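Local coordinates for protein benzoylformate decarboxylase (Mycobacterium smegmatis, PDB 4Q9D) that belongs to the thiamine pyrophosphate-dependent enzyme family, forms a four-chain assembly and carries a magnesium ion in its C-terminal cofactor-binding domain, at residues Pro203-Trp217 with Ala229-Pro243. Sequence-based numbering, arbitrary orientation.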
loop_
_atom_site.group_PDB
_atom_site.type_symbol
_atom_site.label_atom_id
_atom_site.label_comp_id
_atom_site.label_asym_id
_atom_site.label_seq_id
_atom_site.Cartn_x
_atom_site.Cartn_y
_atom_site.Cartn_z
ATOM N N PRO B 203 -11.063 -43.049 -6.890
ATOM C CA PRO B 203 -10.620 -41.675 -7.102
ATOM C C PRO B 203 -11.679 -40.852 -7.828
ATOM O O PRO B 203 -12.577 -41.383 -8.478
ATOM C CB PRO B 203 -9.392 -41.838 -7.988
ATOM C CG PRO B 203 -9.658 -43.088 -8.761
ATOM C CD PRO B 203 -10.465 -43.987 -7.857
ATOM N N MET B 204 -11.569 -39.536 -7.698
ATOM C CA MET B 204 -12.373 -38.630 -8.497
ATOM C C MET B 204 -11.477 -37.521 -9.030
ATOM O O MET B 204 -10.559 -37.073 -8.338
ATOM C CB MET B 204 -13.530 -38.051 -7.647
ATOM C CG MET B 204 -14.462 -37.131 -8.446
ATOM S SD MET B 204 -14.010 -35.367 -8.246
ATOM C CE MET B 204 -14.570 -35.152 -6.556
ATOM N N LEU B 205 -11.756 -37.063 -10.243
ATOM C CA LEU B 205 -10.926 -36.073 -10.884
ATOM C C LEU B 205 -11.711 -34.782 -11.089
ATOM O O LEU B 205 -12.858 -34.823 -11.531
ATOM C CB LEU B 205 -10.439 -36.605 -12.229
ATOM C CG LEU B 205 -9.616 -35.633 -13.077
ATOM C CD1 LEU B 205 -8.307 -35.288 -12.329
ATOM C CD2 LEU B 205 -9.325 -36.238 -14.446
ATOM N N VAL B 206 -11.092 -33.646 -10.752
ATOM C CA VAL B 206 -11.669 -32.326 -11.021
ATOM C C VAL B 206 -10.759 -31.601 -11.993
ATOM O O VAL B 206 -9.566 -31.474 -11.734
ATOM C CB VAL B 206 -11.809 -31.454 -9.730
ATOM C CG1 VAL B 206 -12.511 -30.152 -10.048
ATOM C CG2 VAL B 206 -12.558 -32.206 -8.619
ATOM N N LEU B 207 -11.325 -31.140 -13.107
ATOM C CA LEU B 207 -10.596 -30.394 -14.121
ATOM C C LEU B 207 -11.201 -29.001 -14.197
ATOM O O LEU B 207 -12.337 -28.819 -14.653
ATOM C CB LEU B 207 -10.668 -31.088 -15.502
ATOM C CG LEU B 207 -9.973 -32.466 -15.634
ATOM C CD1 LEU B 207 -10.240 -33.124 -17.002
ATOM C CD2 LEU B 207 -8.458 -32.369 -15.395
ATOM N N GLY B 208 -10.426 -28.018 -13.745
ATOM C CA GLY B 208 -10.878 -26.642 -13.644
ATOM C C GLY B 208 -10.393 -25.767 -14.790
ATOM O O GLY B 208 -9.749 -26.243 -15.734
ATOM N N PRO B 209 -10.713 -24.471 -14.712
ATOM C CA PRO B 209 -10.446 -23.516 -15.798
ATOM C C PRO B 209 -8.977 -23.423 -16.259
ATOM O O PRO B 209 -8.770 -23.030 -17.408
ATOM C CB PRO B 209 -10.867 -22.175 -15.197
ATOM C CG PRO B 209 -11.948 -22.542 -14.160
ATOM C CD PRO B 209 -11.484 -23.876 -13.597
ATOM N N GLU B 210 -7.988 -23.738 -15.413
ATOM C CA GLU B 210 -6.593 -23.607 -15.854
ATOM C C GLU B 210 -6.316 -24.545 -17.003
ATOM O O GLU B 210 -5.399 -24.316 -17.799
ATOM C CB GLU B 210 -5.600 -23.909 -14.736
ATOM C CG GLU B 210 -5.598 -22.910 -13.596
ATOM C CD GLU B 210 -4.480 -23.225 -12.610
ATOM O OE1 GLU B 210 -4.785 -23.592 -11.469
ATOM O OE2 GLU B 210 -3.300 -23.140 -12.992
ATOM N N VAL B 211 -7.089 -25.622 -17.081
ATOM C CA VAL B 211 -6.825 -26.653 -18.095
ATOM C C VAL B 211 -7.122 -26.114 -19.479
ATOM O O VAL B 211 -6.285 -26.194 -20.376
ATOM C CB VAL B 211 -7.583 -27.979 -17.768
ATOM C CG1 VAL B 211 -7.427 -28.998 -18.877
ATOM C CG2 VAL B 211 -7.048 -28.546 -16.463
ATOM N N ASP B 212 -8.297 -25.522 -19.645
ATOM C CA ASP B 212 -8.639 -24.905 -20.922
ATOM C C ASP B 212 -7.669 -23.742 -21.248
ATOM O O ASP B 212 -7.227 -23.602 -22.382
ATOM C CB ASP B 212 -10.098 -24.406 -20.928
ATOM C CG ASP B 212 -10.631 -24.181 -22.334
ATOM O OD1 ASP B 212 -10.346 -25.032 -23.205
ATOM O OD2 ASP B 212 -11.307 -23.155 -22.584
ATOM N N ARG B 213 -7.307 -22.930 -20.255
ATOM C CA ARG B 213 -6.396 -21.807 -20.512
ATOM C C ARG B 213 -4.998 -22.276 -20.899
ATOM O O ARG B 213 -4.308 -21.586 -21.627
ATOM C CB ARG B 213 -6.343 -20.833 -19.329
ATOM C CG ARG B 213 -7.668 -20.152 -19.072
ATOM C CD ARG B 213 -7.542 -18.924 -18.148
ATOM N NE ARG B 213 -8.783 -18.134 -18.184
ATOM C CZ ARG B 213 -9.646 -18.050 -17.170
ATOM N NH1 ARG B 213 -9.418 -18.688 -16.024
ATOM N NH2 ARG B 213 -10.744 -17.317 -17.295
ATOM N N ALA B 214 -4.588 -23.460 -20.429
ATOM C CA ALA B 214 -3.321 -24.036 -20.881
ATOM C C ALA B 214 -3.401 -24.737 -22.255
ATOM O O ALA B 214 -2.390 -25.228 -22.743
ATOM C CB ALA B 214 -2.743 -24.989 -19.840
ATOM N N GLY B 215 -4.575 -24.794 -22.884
ATOM C CA GLY B 215 -4.688 -25.505 -24.165
ATOM C C GLY B 215 -4.598 -27.008 -23.906
ATOM O O GLY B 215 -4.187 -27.770 -24.768
ATOM N N ALA B 216 -4.994 -27.449 -22.710
ATOM C CA ALA B 216 -4.776 -28.849 -22.310
ATOM C C ALA B 216 -6.053 -29.715 -22.366
ATOM O O ALA B 216 -6.164 -30.732 -21.697
ATOM C CB ALA B 216 -4.151 -28.899 -20.917
ATOM N N TRP B 217 -7.029 -29.288 -23.151
ATOM C CA TRP B 217 -8.269 -30.040 -23.311
ATOM C C TRP B 217 -8.027 -31.533 -23.655
ATOM O O TRP B 217 -8.552 -32.449 -22.995
ATOM C CB TRP B 217 -9.065 -29.359 -24.410
ATOM C CG TRP B 217 -10.340 -29.962 -24.801
ATOM C CD1 TRP B 217 -10.528 -30.952 -25.735
ATOM C CD2 TRP B 217 -11.648 -29.568 -24.365
ATOM N NE1 TRP B 217 -11.870 -31.209 -25.881
ATOM C CE2 TRP B 217 -12.582 -30.369 -25.064
ATOM C CE3 TRP B 217 -12.124 -28.623 -23.447
ATOM C CZ2 TRP B 217 -13.962 -30.259 -24.875
ATOM C CZ3 TRP B 217 -13.504 -28.505 -23.263
ATOM C CH2 TRP B 217 -14.412 -29.328 -23.985
ATOM N N ALA B 229 -11.934 -42.424 -13.793
ATOM C CA ALA B 229 -12.704 -41.883 -12.661
ATOM C C ALA B 229 -13.754 -40.872 -13.143
ATOM O O ALA B 229 -13.656 -40.342 -14.247
ATOM C CB ALA B 229 -11.753 -41.242 -11.615
ATOM N N PRO B 230 -14.769 -40.598 -12.315
ATOM C CA PRO B 230 -15.669 -39.509 -12.694
ATOM C C PRO B 230 -14.901 -38.190 -12.710
ATOM O O PRO B 230 -14.001 -37.989 -11.896
ATOM C CB PRO B 230 -16.700 -39.479 -11.564
ATOM C CG PRO B 230 -16.163 -40.353 -10.475
ATOM C CD PRO B 230 -15.179 -41.292 -11.084
ATOM N N VAL B 231 -15.256 -37.320 -13.638
ATOM C CA VAL B 231 -14.593 -36.020 -13.800
ATOM C C VAL B 231 -15.586 -34.886 -13.532
ATOM O O VAL B 231 -16.531 -34.721 -14.294
ATOM C CB VAL B 231 -14.076 -35.861 -15.226
ATOM C CG1 VAL B 231 -13.362 -34.529 -15.371
ATOM C CG2 VAL B 231 -13.149 -37.044 -15.589
ATOM N N HIS B 232 -15.388 -34.134 -12.440
ATOM C CA HIS B 232 -16.168 -32.923 -12.178
ATOM C C HIS B 232 -15.529 -31.675 -12.769
ATOM O O HIS B 232 -14.321 -31.630 -12.976
ATOM C CB HIS B 232 -16.328 -32.721 -10.677
ATOM C CG HIS B 232 -17.369 -33.597 -10.051
ATOM N ND1 HIS B 232 -18.710 -33.260 -10.026
ATOM C CD2 HIS B 232 -17.271 -34.782 -9.400
ATOM C CE1 HIS B 232 -19.383 -34.183 -9.367
ATOM N NE2 HIS B 232 -18.536 -35.124 -8.987
ATOM N N ALA B 233 -16.337 -30.661 -13.032
ATOM C CA ALA B 233 -15.809 -29.356 -13.380
ATOM C C ALA B 233 -15.873 -28.459 -12.141
ATOM O O ALA B 233 -16.502 -28.801 -11.142
ATOM C CB ALA B 233 -16.612 -28.727 -14.526
ATOM N N SER B 234 -15.236 -27.295 -12.218
ATOM C CA SER B 234 -15.337 -26.301 -11.162
ATOM C C SER B 234 -16.770 -25.819 -11.029
ATOM O O SER B 234 -17.497 -25.721 -12.024
ATOM C CB SER B 234 -14.452 -25.079 -11.505
ATOM O OG SER B 234 -14.586 -24.044 -10.528
ATOM N N ALA B 235 -17.180 -25.502 -9.807
ATOM C CA ALA B 235 -18.396 -24.707 -9.636
ATOM C C ALA B 235 -18.135 -23.321 -10.236
ATOM O O ALA B 235 -16.987 -22.847 -10.263
ATOM C CB ALA B 235 -18.739 -24.575 -8.127
ATOM N N LEU B 236 -19.176 -22.656 -10.708
ATOM C CA LEU B 236 -19.016 -21.270 -11.117
ATOM C C LEU B 236 -17.821 -21.081 -12.063
ATOM O O LEU B 236 -16.955 -20.218 -11.831
ATOM C CB LEU B 236 -18.841 -20.407 -9.857
ATOM C CG LEU B 236 -19.989 -20.494 -8.841
ATOM C CD1 LEU B 236 -19.493 -20.148 -7.433
ATOM C CD2 LEU B 236 -21.173 -19.571 -9.257
ATOM N N PRO B 237 -17.754 -21.894 -13.120
ATOM C CA PRO B 237 -16.589 -21.904 -14.003
ATOM C C PRO B 237 -16.494 -20.627 -14.827
ATOM O O PRO B 237 -17.522 -20.164 -15.323
ATOM C CB PRO B 237 -16.900 -23.094 -14.933
ATOM C CG PRO B 237 -18.389 -23.030 -15.066
ATOM C CD PRO B 237 -18.818 -22.783 -13.630
ATOM N N ASP B 238 -15.297 -20.043 -14.949
ATOM C CA ASP B 238 -15.084 -18.986 -15.935
ATOM C C ASP B 238 -14.572 -19.597 -17.249
ATOM O O ASP B 238 -14.579 -18.944 -18.272
ATOM C CB ASP B 238 -14.124 -17.877 -15.430
ATOM C CG ASP B 238 -12.895 -18.429 -14.682
ATOM O OD1 ASP B 238 -13.020 -19.446 -13.959
ATOM O OD2 ASP B 238 -11.812 -17.811 -14.794
ATOM N N ARG B 239 -14.113 -20.854 -17.197
ATOM C CA ARG B 239 -13.799 -21.637 -18.394
ATOM C C ARG B 239 -14.253 -23.070 -18.162
ATOM O O ARG B 239 -14.393 -23.501 -17.007
ATOM C CB ARG B 239 -12.290 -21.622 -18.738
ATOM C CG ARG B 239 -11.707 -20.207 -18.924
ATOM C CD ARG B 239 -12.041 -19.609 -20.293
ATOM N NE ARG B 239 -11.360 -20.385 -21.311
ATOM C CZ ARG B 239 -10.262 -20.019 -21.960
ATOM N NH1 ARG B 239 -9.697 -18.819 -21.757
ATOM N NH2 ARG B 239 -9.747 -20.857 -22.850
ATOM N N MET B 240 -14.519 -23.790 -19.252
ATOM C CA MET B 240 -14.794 -25.231 -19.174
ATOM C C MET B 240 -13.737 -26.006 -19.930
ATOM O O MET B 240 -13.413 -25.662 -21.062
ATOM C CB MET B 240 -16.182 -25.534 -19.687
ATOM C CG MET B 240 -17.183 -25.263 -18.562
ATOM S SD MET B 240 -18.815 -25.705 -19.021
ATOM C CE MET B 240 -19.878 -24.616 -18.056
ATOM N N SER B 241 -13.204 -27.045 -19.289
ATOM C CA SER B 241 -11.936 -27.633 -19.701
ATOM C C SER B 241 -12.075 -29.114 -20.073
ATOM O O SER B 241 -11.088 -29.766 -20.407
ATOM C CB SER B 241 -10.921 -27.497 -18.548
ATOM O OG SER B 241 -10.651 -26.135 -18.213
ATOM N N PHE B 242 -13.290 -29.647 -20.007
ATOM C CA PHE B 242 -13.521 -31.078 -20.279
ATOM C C PHE B 242 -14.904 -31.224 -20.915
ATOM O O PHE B 242 -15.860 -30.636 -20.422
ATOM C CB PHE B 242 -13.463 -31.851 -18.957
ATOM C CG PHE B 242 -13.622 -33.358 -19.086
ATOM C CD1 PHE B 242 -12.551 -34.157 -19.485
ATOM C CD2 PHE B 242 -14.830 -33.980 -18.761
ATOM C CE1 PHE B 242 -12.686 -35.538 -19.576
ATOM C CE2 PHE B 242 -14.961 -35.365 -18.845
ATOM C CZ PHE B 242 -13.895 -36.138 -19.262
ATOM N N PRO B 243 -15.014 -32.025 -21.987
ATOM C CA PRO B 243 -16.269 -32.125 -22.762
ATOM C C PRO B 243 -17.436 -32.560 -21.885
ATOM O O PRO B 243 -17.363 -33.550 -21.151
ATOM C CB PRO B 243 -15.936 -33.137 -23.873
ATOM C CG PRO B 243 -14.715 -33.863 -23.409
ATOM C CD PRO B 243 -13.983 -32.985 -22.433
HETATM O O HOH W 1 -13.906 -28.017 -16.686
HETATM O O HOH W 2 -13.651 -22.537 -21.690
HETATM O O HOH W 3 -9.893 -32.203 -20.617
#
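Pro243 lies over one face of the Trp217 indole, its CD 4.1 Å from the centroid of the six-membered ring in a CH-pi contact, with Phe242 CA over the same face and Met240 O at the ring edge. With CG anti to the backbone N (chi1 178°), the indole reaches across the 240-243 backbone. Val231 CG1 and Pro243 CD lie over opposite faces of the Phe242 ring, both toward its rim. Two guanidinium groups, their planes 78° apart, interlock nearby: Arg239 CG sits centrally over a face of Arg213, 3.3 Å above its plane, while Arg213 CG covers a face of Arg239 nearer the rim. Each spends its edge on a carboxylate. Arg213 grips Asp238 OD2 end-on, NH1 and NH2 both 2.8 Å from that one oxygen and above the carboxylate plane; Arg239, bent at chi2 and chi3, holds Asp212 OD2 side-on through NE and NH2. Gln62 OE1 accepts from both arginines, bridging two like charges that the acids probably offset.

Strands 203-207 and 231-233 are parallel neighbours in the Rossmann-like sheet of the central domain, joined by a right-handed beta-alpha-beta crossover through helix 217-227. Leu205 N donates to Pro230 O at 2.9 Å, His232 N to Leu205 O, and Leu207 N to His232 O. On one side of the sheet Leu207 CD1 touches both Val231 CG1 and Phe242 CD1, 3.5 Å from the latter; on the other, Met204 SD meets the edge of the His232 ring, and His232 ND1 is hydrogen-bonded to Gly251 O.

Beyond the strands, Ser241 OG donates to Gly208 O at 2.6 Å, from above the carbonyl plane and opposite Val211 N, and accepts from Asp212 N, joining the short helix 209-213 to the 234-243 loop. A water links Leu207 O to Ser241 N.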